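Local coordinates for protein UDP-N-acetylglucosamine 4-epimerase (Bacillus cereus, PDB 3M2P) that probably interconverts UDP-N-acetylglucosamine and its 4-epimer as a member of the NAD(P)-dependent epimerase/dehydratase family, at residues N103-T109 against C154-F160; P120-K124 against G220-I224; Y201-K207 against F276-Y280. All coordinates share one frame; numbering follows the deposited sequence.

Contact 1: N103-T109 against C154-F160; sequences NIVYAST and CIKNLRF
Two neighbouring parallel strands of the Rossmann-type sheet meet here, Asn103-Thr109 pairing with Cys154-Phe160 after a crossover that includes helix 132-150. The bonds run back and forth between the strands: Lys156 N gives to Ile104 O at 3.0 Å, Tyr106 N to Lys156 O, and Leu158 N to Tyr106 O at 2.9 Å. Ser108 N reaches Leu158 O at the more bent angle of 133°, and the terminal bonds, Ile104 N to Cys154 O and Phe160 N to Ser108 O, are weak.

On one face Ile104 and Ile155 lie side by side, CD1 of Ile104 being 3.8 Å from CG1 of Ile155. Further along it, Asn157 ND2 stands 3.2 Å from Tyr106 CB, its amide turned 84° from the phenol ring. On the other face Val105 CG1, anti to the backbone N (chi1 166°), meets Leu158 CD1 at 3.6 Å, and Ala107 CB lies in the plane of the Phe160 ring at its edge, 3.5 Å from Phe160 CE2.

Polar ends find partners beyond the strands: Tyr106 OH bonds to Lys137 NZ, while Glu141 of helix 132-150 hydrogen-bonds Ser108 OG and salt-bridges Arg159 NE, probably balancing the buried charge of Arg159.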
ATOM      1  N   ASN A 103     -14.895   9.273  15.105  1.00 34.74           N
ATOM      2  CA  ASN A 103     -14.007  10.403  14.812  1.00 34.29           C
ATOM      3  C   ASN A 103     -12.533  10.065  15.037  1.00 34.92           C
ATOM      4  O   ASN A 103     -11.991  10.280  16.125  1.00 35.07           O
ATOM      5  CB  ASN A 103     -14.383  11.634  15.634  1.00 34.00           C
ATOM      6  CG  ASN A 103     -13.793  12.903  15.063  1.00 35.01           C
ATOM      7  OD1 ASN A 103     -13.805  13.970  15.694  1.00 34.42           O
ATOM      8  ND2 ASN A 103     -13.275  12.796  13.850  1.00 34.98           N
ATOM      9  N   ILE A 104     -11.889   9.553  13.990  1.00 34.57           N
ATOM     10  CA  ILE A 104     -10.528   9.046  14.071  1.00 33.55           C
ATOM     11  C   ILE A 104      -9.626   9.741  13.061  1.00 33.60           C
ATOM     12  O   ILE A 104     -10.044  10.015  11.946  1.00 34.61           O
ATOM     13  CB  ILE A 104     -10.516   7.546  13.768  1.00 34.04           C
ATOM     14  CG1 ILE A 104     -11.363   6.794  14.789  1.00 34.00           C
ATOM     15  CG2 ILE A 104      -9.104   7.001  13.748  1.00 34.15           C
ATOM     16  CD1 ILE A 104     -11.896   5.503  14.249  1.00 34.20           C
ATOM     17  N   VAL A 105      -8.390  10.029  13.453  1.00 34.01           N
ATOM     18  CA  VAL A 105      -7.381  10.558  12.534  1.00 33.45           C
ATOM     19  C   VAL A 105      -6.213   9.588  12.385  1.00 33.12           C
ATOM     20  O   VAL A 105      -5.648   9.143  13.377  1.00 33.78           O
ATOM     21  CB  VAL A 105      -6.795  11.865  13.061  1.00 33.73           C
ATOM     22  CG1 VAL A 105      -5.530  12.211  12.291  1.00 32.60           C
ATOM     23  CG2 VAL A 105      -7.827  12.981  12.994  1.00 34.27           C
ATOM     24  N   TYR A 106      -5.842   9.260  11.156  1.00 32.59           N
ATOM     25  CA  TYR A 106      -4.692   8.383  10.933  1.00 32.58           C
ATOM     26  C   TYR A 106      -3.541   9.161  10.345  1.00 32.38           C
ATOM     27  O   TYR A 106      -3.751   9.994   9.473  1.00 33.44           O
ATOM     28  CB  TYR A 106      -5.034   7.237   9.976  1.00 32.79           C
ATOM     29  CG  TYR A 106      -3.841   6.360   9.672  1.00 33.20           C
ATOM     30  CD1 TYR A 106      -3.264   5.579  10.670  1.00 33.26           C
ATOM     31  CD2 TYR A 106      -3.280   6.323   8.405  1.00 32.44           C
ATOM     32  CE1 TYR A 106      -2.179   4.778  10.416  1.00 32.79           C
ATOM     33  CE2 TYR A 106      -2.186   5.527   8.142  1.00 33.12           C
ATOM     34  CZ  TYR A 106      -1.642   4.751   9.154  1.00 33.67           C
ATOM     35  OH  TYR A 106      -0.549   3.949   8.910  1.00 34.33           O
ATOM     36  N   ALA A 107      -2.320   8.887  10.791  1.00 31.98           N
ATOM     37  CA  ALA A 107      -1.169   9.558  10.200  1.00 31.85           C
ATOM     38  C   ALA A 107      -0.593   8.746   9.057  1.00 32.60           C
ATOM     39  O   ALA A 107       0.062   7.726   9.281  1.00 32.30           O
ATOM     40  CB  ALA A 107      -0.107   9.836  11.242  1.00 33.30           C
ATOM     41  N   SER A 108      -0.851   9.199   7.833  1.00 31.43           N
ATOM     42  CA  SER A 108      -0.227   8.616   6.651  1.00 32.05           C
ATOM     43  C   SER A 108       0.953   9.487   6.188  1.00 33.76           C
ATOM     44  O   SER A 108       1.456  10.318   6.956  1.00 33.12           O
ATOM     45  CB  SER A 108      -1.241   8.424   5.535  1.00 31.06           C
ATOM     46  OG  SER A 108      -0.761   7.515   4.567  1.00 30.89           O
ATOM     47  N   THR A 109       1.404   9.304   4.949  1.00 33.97           N
ATOM     48  CA  THR A 109       2.614   9.997   4.508  1.00 33.81           C
ATOM     49  C   THR A 109       2.737  10.282   3.023  1.00 33.39           C
ATOM     50  O   THR A 109       2.191   9.568   2.184  1.00 33.33           O
ATOM     51  CB  THR A 109       3.890   9.228   4.905  1.00 34.98           C
ATOM     52  OG1 THR A 109       5.036   9.954   4.437  1.00 35.98           O
ATOM     53  CG2 THR A 109       3.893   7.846   4.281  1.00 33.34           C
ATOM     54  N   CYS A 154     -15.442   6.895  11.077  1.00 34.25           N
ATOM     55  CA  CYS A 154     -15.154   8.122  10.325  1.00 34.11           C
ATOM     56  C   CYS A 154     -13.672   8.484  10.270  1.00 34.24           C
ATOM     57  O   CYS A 154     -13.237   9.471  10.864  1.00 34.43           O
ATOM     58  CB  CYS A 154     -15.980   9.294  10.848  1.00 35.50           C
ATOM     59  SG  CYS A 154     -17.764   9.135  10.553  1.00 39.42           S
ATOM     60  N   ILE A 155     -12.915   7.695   9.516  1.00 32.87           N
ATOM     61  CA  ILE A 155     -11.469   7.803   9.507  1.00 32.86           C
ATOM     62  C   ILE A 155     -10.931   8.773   8.445  1.00 33.22           C
ATOM     63  O   ILE A 155     -11.159   8.605   7.248  1.00 32.72           O
ATOM     64  CB  ILE A 155     -10.806   6.411   9.342  1.00 33.44           C
ATOM     65  CG1 ILE A 155     -11.070   5.530  10.566  1.00 33.28           C
ATOM     66  CG2 ILE A 155      -9.319   6.559   9.115  1.00 33.36           C
ATOM     67  CD1 ILE A 155     -10.868   4.051  10.306  1.00 32.66           C
ATOM     68  N   LYS A 156     -10.203   9.783   8.914  1.00 33.05           N
ATOM     69  CA  LYS A 156      -9.539  10.749   8.055  1.00 33.13           C
ATOM     70  C   LYS A 156      -8.034  10.477   7.984  1.00 33.84           C
ATOM     71  O   LYS A 156      -7.307  10.743   8.939  1.00 33.75           O
ATOM     72  CB  LYS A 156      -9.785  12.160   8.581  1.00 33.31           C
ATOM     73  CG  LYS A 156     -11.156  12.714   8.237  1.00 34.33           C
ATOM     74  CD  LYS A 156     -11.654  13.673   9.301  1.00 33.76           C
ATOM     75  CE  LYS A 156     -11.366  13.112  10.675  1.00 34.27           C
ATOM     76  NZ  LYS A 156     -12.604  13.095  11.497  1.00 35.20           N
ATOM     77  N   ASN A 157      -7.581   9.944   6.847  1.00 33.77           N
ATOM     78  CA  ASN A 157      -6.166   9.699   6.588  1.00 32.52           C
ATOM     79  C   ASN A 157      -5.426  10.972   6.182  1.00 33.21           C
ATOM     80  O   ASN A 157      -5.792  11.629   5.205  1.00 33.58           O
ATOM     81  CB  ASN A 157      -6.017   8.668   5.476  1.00 32.82           C
ATOM     82  CG  ASN A 157      -6.584   7.328   5.851  1.00 32.90           C
ATOM     83  OD1 ASN A 157      -7.226   6.664   5.041  1.00 32.77           O
ATOM     84  ND2 ASN A 157      -6.346   6.914   7.082  1.00 33.59           N
ATOM     85  N   LEU A 158      -4.378  11.308   6.924  1.00 31.78           N
ATOM     86  CA  LEU A 158      -3.603  12.512   6.663  1.00 32.01           C
ATOM     87  C   LEU A 158      -2.230  12.177   6.097  1.00 32.29           C
ATOM     88  O   LEU A 158      -1.347  11.748   6.832  1.00 33.58           O
ATOM     89  CB  LEU A 158      -3.411  13.297   7.962  1.00 32.38           C
ATOM     90  CG  LEU A 158      -4.657  13.752   8.712  1.00 31.94           C
ATOM     91  CD1 LEU A 158      -4.275  14.560   9.936  1.00 32.22           C
ATOM     92  CD2 LEU A 158      -5.535  14.555   7.784  1.00 32.33           C
ATOM     93  N   ARG A 159      -2.036  12.374   4.802  1.00 31.82           N
ATOM     94  CA  ARG A 159      -0.710  12.175   4.216  1.00 32.71           C
ATOM     95  C   ARG A 159       0.241  13.353   4.497  1.00 33.95           C
ATOM     96  O   ARG A 159       0.372  14.259   3.678  1.00 33.84           O
ATOM     97  CB  ARG A 159      -0.817  11.898   2.717  1.00 31.56           C
ATOM     98  CG  ARG A 159      -1.529  10.611   2.418  1.00 31.25           C
ATOM     99  CD  ARG A 159      -1.753  10.411   0.948  1.00 31.24           C
ATOM    100  NE  ARG A 159      -2.269   9.072   0.679  1.00 32.30           N
ATOM    101  CZ  ARG A 159      -2.922   8.729  -0.429  1.00 33.25           C
ATOM    102  NH1 ARG A 159      -3.155   9.632  -1.378  1.00 33.41           N
ATOM    103  NH2 ARG A 159      -3.344   7.482  -0.596  1.00 31.29           N
ATOM    104  N   PHE A 160       0.900  13.322   5.658  1.00 33.79           N
ATOM    105  CA  PHE A 160       1.864  14.351   6.058  1.00 33.79           C
ATOM    106  C   PHE A 160       3.056  14.467   5.122  1.00 34.97           C
ATOM    107  O   PHE A 160       3.575  13.465   4.640  1.00 35.37           O
ATOM    108  CB  PHE A 160       2.392  14.081   7.470  1.00 33.88           C
ATOM    109  CG  PHE A 160       1.352  14.194   8.534  1.00 34.29           C
ATOM    110  CD1 PHE A 160       0.697  15.394   8.754  1.00 33.97           C
ATOM    111  CD2 PHE A 160       1.027  13.104   9.315  1.00 33.87           C
ATOM    112  CE1 PHE A 160      -0.258  15.500   9.715  1.00 33.74           C
ATOM    113  CE2 PHE A 160       0.071  13.203  10.284  1.00 33.38           C
ATOM    114  CZ  PHE A 160      -0.578  14.400  10.481  1.00 34.77           C
TER

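Contact 2: P120-K124 against G220-I224; sequences PWNEK and GTFNI
The irregular segment Pro120-Lys124 passes beside strand Gly220-Ile224 without pairing with it, the closest CA atoms being those of Glu123 and Phe222 at 6.5 Å. Glu123 spans that separation. Its chain bends at chi2, and the carboxylate presents OE2 to the strand, where Asn223 N donates to it at 2.8 Å with an N-H...O angle of 157°. The donor comes in nearly along the C-O axis of OE2, and Phe222 CA lies 3.5 Å from the same oxygen. Nearer its backbone, the Glu123 side chain passes Thr221 O, with Glu123 CG at 3.7 Å.

Asn223 meets the loop with its side chain as well as its backbone. With CG beside its own backbone N (chi1 -65°), the amide group extends across the Glu123 carboxylate, the two planes 30° apart, and CG stands 3.5 Å from Glu123 OE2. The end of this amide also comes up to the backbone of Trp121 and Asn122.

Within the loop, the Trp121 indole leads away from the strand to stack on Tyr113, and its NE1 bonds to Asp115 O.

On its other side the strand pairs with 154-164. A carboxylate oxygen of Glu123 therefore receives a strand N-H in a buried setting, and Lys269 of helix 268-273, whose NZ is bonded to Thr221 O and whose side chain touches Glu123, may also favour the charged form.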
ATOM      1  N   PRO A 120       3.085  18.598  -8.887  1.00 38.38           N
ATOM      2  CA  PRO A 120       2.833  18.240  -7.489  1.00 38.92           C
ATOM      3  C   PRO A 120       1.737  17.171  -7.374  1.00 38.30           C
ATOM      4  O   PRO A 120       0.827  17.116  -8.217  1.00 37.92           O
ATOM      5  CB  PRO A 120       2.318  19.551  -6.875  1.00 37.93           C
ATOM      6  CG  PRO A 120       2.291  20.555  -7.984  1.00 37.57           C
ATOM      7  CD  PRO A 120       2.346  19.808  -9.267  1.00 37.25           C
ATOM      8  N   TRP A 121       1.810  16.353  -6.326  1.00 37.37           N
ATOM      9  CA  TRP A 121       0.855  15.265  -6.140  1.00 36.36           C
ATOM     10  C   TRP A 121      -0.407  15.702  -5.405  1.00 36.17           C
ATOM     11  O   TRP A 121      -0.335  16.308  -4.335  1.00 36.75           O
ATOM     12  CB  TRP A 121       1.505  14.109  -5.378  1.00 36.11           C
ATOM     13  CG  TRP A 121       2.701  13.532  -6.058  1.00 36.53           C
ATOM     14  CD1 TRP A 121       2.798  13.162  -7.363  1.00 36.26           C
ATOM     15  CD2 TRP A 121       3.967  13.237  -5.461  1.00 35.92           C
ATOM     16  NE1 TRP A 121       4.050  12.674  -7.623  1.00 37.07           N
ATOM     17  CE2 TRP A 121       4.790  12.707  -6.470  1.00 37.24           C
ATOM     18  CE3 TRP A 121       4.488  13.378  -4.172  1.00 36.58           C
ATOM     19  CZ2 TRP A 121       6.108  12.305  -6.231  1.00 37.89           C
ATOM     20  CZ3 TRP A 121       5.807  12.982  -3.936  1.00 37.76           C
ATOM     21  CH2 TRP A 121       6.596  12.455  -4.960  1.00 37.69           C
ATOM     22  N   ASN A 122      -1.566  15.393  -5.976  1.00 34.90           N
ATOM     23  CA  ASN A 122      -2.803  15.531  -5.219  1.00 34.81           C
ATOM     24  C   ASN A 122      -3.374  14.161  -4.926  1.00 34.65           C
ATOM     25  O   ASN A 122      -2.936  13.168  -5.486  1.00 33.72           O
ATOM     26  CB  ASN A 122      -3.831  16.430  -5.923  1.00 34.42           C
ATOM     27  CG  ASN A 122      -4.378  15.822  -7.192  1.00 33.99           C
ATOM     28  OD1 ASN A 122      -4.303  14.617  -7.409  1.00 33.82           O
ATOM     29  ND2 ASN A 122      -4.945  16.663  -8.038  1.00 34.49           N
ATOM     30  N   GLU A 123      -4.362  14.107  -4.050  1.00 34.99           N
ATOM     31  CA  GLU A 123      -4.847  12.829  -3.593  1.00 33.31           C
ATOM     32  C   GLU A 123      -5.505  11.993  -4.686  1.00 33.48           C
ATOM     33  O   GLU A 123      -6.032  10.934  -4.408  1.00 34.74           O
ATOM     34  CB  GLU A 123      -5.722  12.985  -2.356  1.00 31.97           C
ATOM     35  CG  GLU A 123      -6.534  14.239  -2.333  1.00 34.74           C
ATOM     36  CD  GLU A 123      -5.786  15.447  -1.815  1.00 34.79           C
ATOM     37  OE1 GLU A 123      -5.589  16.378  -2.614  1.00 36.79           O
ATOM     38  OE2 GLU A 123      -5.412  15.489  -0.624  1.00 34.01           O
ATOM     39  N   LYS A 124      -5.438  12.432  -5.937  1.00 33.89           N
ATOM     40  CA  LYS A 124      -5.911  11.580  -7.035  1.00 34.85           C
ATOM     41  C   LYS A 124      -4.737  10.900  -7.754  1.00 34.50           C
ATOM     42  O   LYS A 124      -4.920  10.137  -8.705  1.00 33.66           O
ATOM     43  CB  LYS A 124      -6.793  12.362  -8.021  1.00 35.07           C
ATOM     44  CG  LYS A 124      -7.930  13.155  -7.370  1.00 35.41           C
ATOM     45  CD  LYS A 124      -9.116  13.335  -8.302  1.00 35.53           C
ATOM     46  CE  LYS A 124     -10.080  12.163  -8.166  1.00 39.00           C
ATOM     47  NZ  LYS A 124     -11.319  12.283  -9.000  1.00 39.33           N
ATOM     48  N   GLY A 220     -12.131  10.411   4.733  1.00 33.70           N
ATOM     49  CA  GLY A 220     -11.415  10.464   3.471  1.00 33.82           C
ATOM     50  C   GLY A 220      -9.889  10.545   3.584  1.00 33.99           C
ATOM     51  O   GLY A 220      -9.289  10.184   4.595  1.00 32.80           O
ATOM     52  N   THR A 221      -9.255  11.034   2.525  1.00 34.15           N
ATOM     53  CA  THR A 221      -7.804  11.158   2.519  1.00 34.29           C
ATOM     54  C   THR A 221      -7.279  12.536   2.058  1.00 34.27           C
ATOM     55  O   THR A 221      -7.626  13.032   0.986  1.00 33.17           O
ATOM     56  CB  THR A 221      -7.195  10.006   1.740  1.00 32.97           C
ATOM     57  OG1 THR A 221      -7.581   8.796   2.395  1.00 34.40           O
ATOM     58  CG2 THR A 221      -5.682  10.098   1.726  1.00 32.20           C
ATOM     59  N   PHE A 222      -6.445  13.146   2.894  1.00 31.82           N
ATOM     60  CA  PHE A 222      -5.972  14.493   2.638  1.00 33.86           C
ATOM     61  C   PHE A 222      -4.437  14.640   2.681  1.00 34.20           C
ATOM     62  O   PHE A 222      -3.789  14.093   3.570  1.00 33.48           O
ATOM     63  CB  PHE A 222      -6.596  15.445   3.650  1.00 33.84           C
ATOM     64  CG  PHE A 222      -8.069  15.239   3.853  1.00 34.58           C
ATOM     65  CD1 PHE A 222      -8.532  14.357   4.811  1.00 33.99           C
ATOM     66  CD2 PHE A 222      -8.991  15.950   3.111  1.00 35.08           C
ATOM     67  CE1 PHE A 222      -9.870  14.181   5.006  1.00 33.81           C
ATOM     68  CE2 PHE A 222     -10.344  15.770   3.302  1.00 34.62           C
ATOM     69  CZ  PHE A 222     -10.780  14.895   4.249  1.00 34.73           C
ATOM     70  N   ASN A 223      -3.868  15.379   1.724  1.00 33.98           N
ATOM     71  CA  ASN A 223      -2.463  15.763   1.796  1.00 34.59           C
ATOM     72  C   ASN A 223      -2.349  16.881   2.812  1.00 35.29           C
ATOM     73  O   ASN A 223      -3.072  17.871   2.722  1.00 36.32           O
ATOM     74  CB  ASN A 223      -1.952  16.295   0.454  1.00 35.30           C
ATOM     75  CG  ASN A 223      -1.939  15.252  -0.634  1.00 35.43           C
ATOM     76  OD1 ASN A 223      -1.871  15.579  -1.820  1.00 36.49           O
ATOM     77  ND2 ASN A 223      -2.000  13.993  -0.247  1.00 34.91           N
ATOM     78  N   ILE A 224      -1.455  16.739   3.780  1.00 34.74           N
ATOM     79  CA  ILE A 224      -1.157  17.858   4.664  1.00 35.19           C
ATOM     80  C   ILE A 224       0.265  18.365   4.423  1.00 36.53           C
ATOM     81  O   ILE A 224       1.199  17.993   5.133  1.00 36.18           O
ATOM     82  CB  ILE A 224      -1.348  17.523   6.162  1.00 34.65           C
ATOM     83  CG1 ILE A 224      -2.713  16.874   6.421  1.00 33.46           C
ATOM     84  CG2 ILE A 224      -1.187  18.784   6.991  1.00 35.13           C
ATOM     85  CD1 ILE A 224      -3.907  17.800   6.256  1.00 33.47           C
TER

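Contact 3: Y201-K207 against F276-Y280; sequences YAKDAAK and FSTDY
One face of the Tyr280 ring receives the edge of Tyr201: CE2 of Tyr201 sits 3.7 Å above the ring plane of Tyr280, over its centre, in a T-shaped stack with the planes 80° apart. At the edge of the Tyr280 ring, in its plane, lie Asp204 OD1 and a water, while Lys203 CB rests over the rim of one face of Tyr201. The Phe276 ring takes Lys207 CG at its edge, 3.9 Å from Phe276 CE1, and the backbone N of Thr278 lies over the rim of one of its faces.

Asp204, in the first turn of helix 202-212, grips the passing loop 276-280 by its backbone. Asp279 N gives to Asp204 OD1 at 2.8 Å from above the carboxylate plane, and Tyr280 N reaches the syn lone pair of Asp204 OD2 at 3.1 Å. The helix begins directly after Tyr201, its N-cap residue, and the loop leads on to helix 282-293, whose Glu288 accepts hydrogen bonds from both tyrosine hydroxyls.

A water donates to Asp204 OD1 and Asp279 OD2, bridging two carboxylates that would otherwise probably repel each other. Another joins Lys203 NZ to Tyr280 OH. Lys207 is extended as far as CE, with CG anti to the backbone N (chi1 178°), and only the turn at chi4 swings NZ to Ser277 O; its salt bridge from NZ to Asp279 OD1 is long, at 3.7 Å.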
ATOM      1  N   TYR A 201       6.222  21.656   9.372  1.00 39.64           N
ATOM      2  CA  TYR A 201       6.563  21.834  10.775  1.00 40.13           C
ATOM      3  C   TYR A 201       5.632  20.985  11.634  1.00 39.81           C
ATOM      4  O   TYR A 201       4.431  20.937  11.387  1.00 39.45           O
ATOM      5  CB  TYR A 201       6.463  23.319  11.132  1.00 41.08           C
ATOM      6  CG  TYR A 201       6.933  23.712  12.520  1.00 41.81           C
ATOM      7  CD1 TYR A 201       7.829  22.934  13.231  1.00 41.42           C
ATOM      8  CD2 TYR A 201       6.498  24.901  13.099  1.00 43.57           C
ATOM      9  CE1 TYR A 201       8.251  23.316  14.492  1.00 42.90           C
ATOM     10  CE2 TYR A 201       6.920  25.295  14.356  1.00 43.97           C
ATOM     11  CZ  TYR A 201       7.792  24.500  15.050  1.00 44.40           C
ATOM     12  OH  TYR A 201       8.192  24.894  16.310  1.00 44.50           O
ATOM     13  N   ALA A 202       6.196  20.297  12.623  1.00 39.69           N
ATOM     14  CA  ALA A 202       5.414  19.447  13.508  1.00 38.77           C
ATOM     15  C   ALA A 202       4.237  20.199  14.126  1.00 39.69           C
ATOM     16  O   ALA A 202       3.154  19.645  14.271  1.00 39.99           O
ATOM     17  CB  ALA A 202       6.296  18.857  14.596  1.00 39.39           C
ATOM     18  N   LYS A 203       4.443  21.463  14.490  1.00 40.90           N
ATOM     19  CA  LYS A 203       3.392  22.273  15.120  1.00 39.95           C
ATOM     20  C   LYS A 203       2.192  22.443  14.184  1.00 38.42           C
ATOM     21  O   LYS A 203       1.048  22.398  14.618  1.00 38.13           O
ATOM     22  CB  LYS A 203       3.966  23.628  15.521  1.00 40.63           C
ATOM     23  CG  LYS A 203       3.548  24.140  16.869  1.00 40.99           C
ATOM     24  CD  LYS A 203       4.782  24.519  17.682  1.00 43.51           C
ATOM     25  CE  LYS A 203       4.729  25.963  18.207  1.00 46.12           C
ATOM     26  NZ  LYS A 203       3.415  26.348  18.832  1.00 48.63           N
ATOM     27  N   ASP A 204       2.470  22.615  12.895  1.00 38.67           N
ATOM     28  CA  ASP A 204       1.436  22.704  11.869  1.00 38.09           C
ATOM     29  C   ASP A 204       0.776  21.361  11.558  1.00 38.13           C
ATOM     30  O   ASP A 204      -0.346  21.318  11.066  1.00 37.69           O
ATOM     31  CB  ASP A 204       2.030  23.259  10.577  1.00 39.62           C
ATOM     32  CG  ASP A 204       2.306  24.758  10.648  1.00 42.05           C
ATOM     33  OD1 ASP A 204       1.556  25.485  11.351  1.00 41.02           O
ATOM     34  OD2 ASP A 204       3.272  25.200   9.983  1.00 42.14           O
ATOM     35  N   ALA A 205       1.484  20.268  11.813  1.00 37.85           N
ATOM     36  CA  ALA A 205       0.919  18.943  11.617  1.00 37.38           C
ATOM     37  C   ALA A 205      -0.057  18.617  12.748  1.00 37.87           C
ATOM     38  O   ALA A 205      -1.135  18.041  12.523  1.00 36.94           O
ATOM     39  CB  ALA A 205       2.018  17.900  11.538  1.00 37.61           C
ATOM     40  N   ALA A 206       0.330  18.988  13.965  1.00 37.80           N
ATOM     41  CA  ALA A 206      -0.559  18.862  15.105  1.00 37.15           C
ATOM     42  C   ALA A 206      -1.766  19.766  14.896  1.00 37.39           C
ATOM     43  O   ALA A 206      -2.856  19.465  15.378  1.00 37.42           O
ATOM     44  CB  ALA A 206       0.159  19.211  16.381  1.00 37.25           C
ATOM     45  N   LYS A 207      -1.574  20.867  14.168  1.00 37.71           N
ATOM     46  CA  LYS A 207      -2.682  21.775  13.867  1.00 37.45           C
ATOM     47  C   LYS A 207      -3.708  21.101  12.971  1.00 37.10           C
ATOM     48  O   LYS A 207      -4.908  21.149  13.246  1.00 36.96           O
ATOM     49  CB  LYS A 207      -2.197  23.080  13.224  1.00 37.13           C
ATOM     50  CG  LYS A 207      -3.327  24.053  12.841  1.00 37.21           C
ATOM     51  CD  LYS A 207      -2.762  25.401  12.427  1.00 38.69           C
ATOM     52  CE  LYS A 207      -3.833  26.445  12.160  1.00 39.01           C
ATOM     53  NZ  LYS A 207      -4.198  26.574  10.723  1.00 39.05           N
ATOM     54  N   PHE A 276      -7.975  24.234   6.342  1.00 38.80           N
ATOM     55  CA  PHE A 276      -6.655  24.148   6.972  1.00 39.09           C
ATOM     56  C   PHE A 276      -5.533  24.870   6.221  1.00 39.46           C
ATOM     57  O   PHE A 276      -5.377  24.728   5.007  1.00 40.35           O
ATOM     58  CB  PHE A 276      -6.233  22.691   7.217  1.00 36.69           C
ATOM     59  CG  PHE A 276      -4.774  22.551   7.557  1.00 38.23           C
ATOM     60  CD1 PHE A 276      -4.311  22.855   8.831  1.00 38.12           C
ATOM     61  CD2 PHE A 276      -3.852  22.161   6.593  1.00 38.15           C
ATOM     62  CE1 PHE A 276      -2.965  22.751   9.144  1.00 36.85           C
ATOM     63  CE2 PHE A 276      -2.502  22.052   6.904  1.00 36.64           C
ATOM     64  CZ  PHE A 276      -2.063  22.351   8.180  1.00 36.88           C
ATOM     65  N   SER A 277      -4.733  25.629   6.955  1.00 37.32           N
ATOM     66  CA  SER A 277      -3.543  26.205   6.375  1.00 37.86           C
ATOM     67  C   SER A 277      -2.479  26.270   7.460  1.00 39.23           C
ATOM     68  O   SER A 277      -2.805  26.310   8.644  1.00 39.87           O
ATOM     69  CB  SER A 277      -3.845  27.588   5.804  1.00 39.77           C
ATOM     70  OG  SER A 277      -4.315  28.469   6.818  1.00 41.33           O
ATOM     71  N   THR A 278      -1.212  26.265   7.062  1.00 38.93           N
ATOM     72  CA  THR A 278      -0.109  26.255   8.015  1.00 39.87           C
ATOM     73  C   THR A 278       0.090  27.616   8.659  1.00 41.63           C
ATOM     74  O   THR A 278      -0.004  28.643   7.985  1.00 41.74           O
ATOM     75  CB  THR A 278       1.211  25.902   7.321  1.00 41.29           C
ATOM     76  OG1 THR A 278       1.369  26.718   6.146  1.00 41.75           O
ATOM     77  CG2 THR A 278       1.230  24.437   6.939  1.00 40.81           C
ATOM     78  N   ASP A 279       0.381  27.621   9.956  1.00 41.25           N
ATOM     79  CA  ASP A 279       0.793  28.845  10.632  1.00 40.29           C
ATOM     80  C   ASP A 279       2.192  29.259  10.152  1.00 41.74           C
ATOM     81  O   ASP A 279       2.444  30.435   9.900  1.00 42.19           O
ATOM     82  CB  ASP A 279       0.788  28.669  12.154  1.00 40.00           C
ATOM     83  CG  ASP A 279      -0.620  28.591  12.750  1.00 40.91           C
ATOM     84  OD1 ASP A 279      -1.613  28.856  12.035  1.00 40.14           O
ATOM     85  OD2 ASP A 279      -0.730  28.265  13.956  1.00 40.05           O
ATOM     86  N   TYR A 280       3.095  28.287  10.014  1.00 42.71           N
ATOM     87  CA  TYR A 280       4.511  28.575   9.752  1.00 43.39           C
ATOM     88  C   TYR A 280       4.950  28.307   8.315  1.00 44.41           C
ATOM     89  O   TYR A 280       4.250  27.654   7.542  1.00 44.27           O
ATOM     90  CB  TYR A 280       5.420  27.784  10.704  1.00 43.01           C
ATOM     91  CG  TYR A 280       5.174  28.046  12.174  1.00 44.21           C
ATOM     92  CD1 TYR A 280       4.017  27.587  12.801  1.00 43.45           C
ATOM     93  CD2 TYR A 280       6.105  28.734  12.945  1.00 45.31           C
ATOM     94  CE1 TYR A 280       3.785  27.828  14.156  1.00 44.25           C
ATOM     95  CE2 TYR A 280       5.886  28.976  14.301  1.00 45.54           C
ATOM     96  CZ  TYR A 280       4.722  28.522  14.900  1.00 45.39           C
ATOM     97  OH  TYR A 280       4.501  28.756  16.240  1.00 45.04           O
TER
HETATM   98  O   HOH W   1       1.606  28.445  17.656  1.00 44.42           O
HETATM   99  O   HOH W   2       0.581  25.789  13.822  1.00 38.02           O

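In the fold
Strand 154-164 carries contacts 1 and 2 in one sheet, pairing with 103-109 along one edge and with 220-224 along the other; their centres are 11 Å apart. Probable hydrogen bonds from Arg159 N to Phe222 O (2.7 Å) and from Asn157 N to Gly220 O join them. Contact 3 packs against both: Ala205 CB lies 3.8 Å from Phe160 CE1 of contact 1, and Phe276 CE2 lies 3.5 Å from Ile224 CG2 of contact 2. Contacts 1 and 3 approach the UDP-binding residues, although no UDP is bound to this chain: the side chain of Phe160 is about 4 Å from that of Leu14 and the side chain of Tyr201 about 7 Å from that of Phe13. Contact 2 lies away from them.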